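Esterase (uncultured bacterium pCosCE1, PDB 7ATL) hydrolyses esters as a family VIII carboxylesterase of the beta-lactamase fold and also shows promiscuous acyltransferase activity. Local coordinates at residues K110-L115 with F315-A320. Sequence-based numbering, arbitrary orientation.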
loop_
_atom_site.group_PDB
_atom_site.type_symbol
_atom_site.label_atom_id
_atom_site.label_comp_id
_atom_site.label_asym_id
_atom_site.label_seq_id
_atom_site.Cartn_x
_atom_site.Cartn_y
_atom_site.Cartn_z
ATOM N N LYS A 110 12.925 13.406 9.553
ATOM C CA LYS A 110 13.873 12.290 9.382
ATOM C C LYS A 110 13.221 11.234 8.498
ATOM O O LYS A 110 11.990 11.100 8.529
ATOM C CB LYS A 110 14.283 11.696 10.727
ATOM C CG LYS A 110 15.239 12.538 11.555
ATOM C CD LYS A 110 15.111 12.201 13.028
ATOM C CE LYS A 110 16.375 12.463 13.810
ATOM N NZ LYS A 110 16.640 11.369 14.773
ATOM N N ILE A 111 14.059 10.497 7.771
ATOM C CA ILE A 111 13.653 9.347 6.917
ATOM C C ILE A 111 12.807 8.393 7.769
ATOM O O ILE A 111 11.789 7.922 7.259
ATOM C CB ILE A 111 14.892 8.688 6.276
ATOM C CG1 ILE A 111 15.695 9.680 5.429
ATOM C CG2 ILE A 111 14.508 7.476 5.454
ATOM C CD1 ILE A 111 14.906 10.313 4.302
ATOM N N ARG A 112 13.148 8.142 9.027
ATOM C CA ARG A 112 12.360 7.169 9.838
ATOM C C ARG A 112 10.937 7.710 10.050
ATOM O O ARG A 112 9.997 6.903 10.303
ATOM C CB ARG A 112 13.019 6.860 11.189
ATOM C CG ARG A 112 13.267 8.082 12.066
ATOM C CD ARG A 112 13.751 7.702 13.447
ATOM N NE ARG A 112 15.142 7.268 13.423
ATOM C CZ ARG A 112 15.571 6.007 13.512
ATOM N NH1 ARG A 112 14.727 4.992 13.610
ATOM N NH2 ARG A 112 16.867 5.773 13.467
ATOM N N HIS A 113 10.784 9.031 10.023
ATOM C CA HIS A 113 9.463 9.671 10.167
ATOM C C HIS A 113 8.694 9.412 8.867
ATOM O O HIS A 113 7.487 9.066 8.943
ATOM C CB HIS A 113 9.572 11.166 10.524
ATOM C CG HIS A 113 10.344 11.503 11.756
ATOM N ND1 HIS A 113 11.186 12.619 11.816
ATOM C CD2 HIS A 113 10.400 10.928 12.980
ATOM C CE1 HIS A 113 11.721 12.712 13.018
ATOM N NE2 HIS A 113 11.260 11.692 13.750
ATOM N N LEU A 114 9.327 9.576 7.706
ATOM C CA LEU A 114 8.635 9.245 6.427
ATOM C C LEU A 114 8.137 7.782 6.458
ATOM O O LEU A 114 6.984 7.539 6.088
ATOM C CB LEU A 114 9.547 9.491 5.220
ATOM C CG LEU A 114 9.917 10.939 4.920
ATOM C CD1 LEU A 114 10.704 11.032 3.623
ATOM C CD2 LEU A 114 8.680 11.818 4.850
ATOM N N LEU A 115 8.971 6.837 6.893
ATOM C CA LEU A 115 8.686 5.380 6.814
ATOM C C LEU A 115 7.489 4.992 7.695
ATOM O O LEU A 115 6.838 3.979 7.375
ATOM C CB LEU A 115 9.939 4.617 7.242
ATOM C CG LEU A 115 11.129 4.756 6.302
ATOM C CD1 LEU A 115 12.361 4.092 6.888
ATOM C CD2 LEU A 115 10.812 4.158 4.944
ATOM N N PHE A 315 2.698 0.775 14.120
ATOM C CA PHE A 315 3.225 0.893 12.745
ATOM C C PHE A 315 4.741 0.743 12.755
ATOM O O PHE A 315 5.431 1.242 13.688
ATOM C CB PHE A 315 2.833 2.231 12.129
ATOM C CG PHE A 315 2.720 2.183 10.632
ATOM C CD1 PHE A 315 1.549 1.787 10.024
ATOM C CD2 PHE A 315 3.791 2.532 9.831
ATOM C CE1 PHE A 315 1.452 1.748 8.645
ATOM C CE2 PHE A 315 3.681 2.511 8.450
ATOM C CZ PHE A 315 2.522 2.092 7.858
ATOM N N GLY A 316 5.237 0.074 11.722
ATOM C CA GLY A 316 6.659 -0.219 11.521
ATOM C C GLY A 316 7.172 0.567 10.345
ATOM O O GLY A 316 6.862 1.778 10.289
ATOM N N PHE A 317 7.960 -0.091 9.491
ATOM C CA PHE A 317 8.376 0.385 8.159
ATOM C C PHE A 317 7.738 -0.539 7.126
ATOM O O PHE A 317 8.188 -1.712 7.034
ATOM C CB PHE A 317 9.893 0.375 8.021
ATOM C CG PHE A 317 10.673 1.144 9.059
ATOM C CD1 PHE A 317 10.119 2.218 9.738
ATOM C CD2 PHE A 317 11.996 0.809 9.323
ATOM C CE1 PHE A 317 10.853 2.921 10.684
ATOM C CE2 PHE A 317 12.733 1.524 10.249
ATOM C CZ PHE A 317 12.160 2.582 10.928
ATOM N N GLY A 318 6.703 -0.052 6.427
ATOM C CA GLY A 318 6.020 -0.776 5.334
ATOM C C GLY A 318 4.586 -1.183 5.652
ATOM O O GLY A 318 3.847 -1.467 4.711
ATOM N N GLY A 319 4.191 -1.216 6.924
ATOM C CA GLY A 319 2.783 -1.460 7.302
ATOM C C GLY A 319 2.582 -1.440 8.804
ATOM O O GLY A 319 3.502 -1.051 9.500
ATOM N N ALA A 320 1.399 -1.842 9.255
ATOM C CA ALA A 320 0.978 -1.841 10.671
ATOM C C ALA A 320 1.530 -3.098 11.358
ATOM O O ALA A 320 1.605 -4.172 10.700
ATOM C CB ALA A 320 -0.532 -1.784 10.783
HETATM O O HOH W 1 6.337 2.750 5.192
#
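Leu115 O, the polar atom on which this contact turns, accepts a hydrogen bond from a water oxygen 2.6 Å away, and the same water accepts a weak bond from Gly318 N at 3.1 Å. The two segments, 110-115 and 315-320, share no direct hydrogen bond; the water supplies the polar link, a worked example of a buried carbonyl near the end of a short helix met through solvent. Leu115 O also lies at the edge of the Phe315 ring, in its plane, 3.6 Å from Phe315 CE2, while Gly319 O lies over one face of the ring. Beside the bridge the packing is apolar. Leu115 CD1 sits almost squarely over the Phe317 ring, 3.9 Å from its centroid and 6° off the normal, a CH-pi contact, and Leu115 CB closes on Phe317 CD1 at 3.5 Å. A chi1 of -55° sets Phe317 CG beside its backbone N and anti to the carbonyl carbon, which helps turn a ring face to Leu115 CD1; helix 67-80 packs on both side chains through Thr72 and Met76, and His301 stacks on the Phe317 ring. Gly316 O is hydrogen-bonded to Ser116 OG, a second link between helix and loop. The contact thus joins helix 111-116 to the turn between edge strand 313-315 and strand 320-322, with Gly318 near, but not touching, a probable SxxK motif (Ser65, Lys68), consistent with the serine beta-lactamase fold of family VIII esterases.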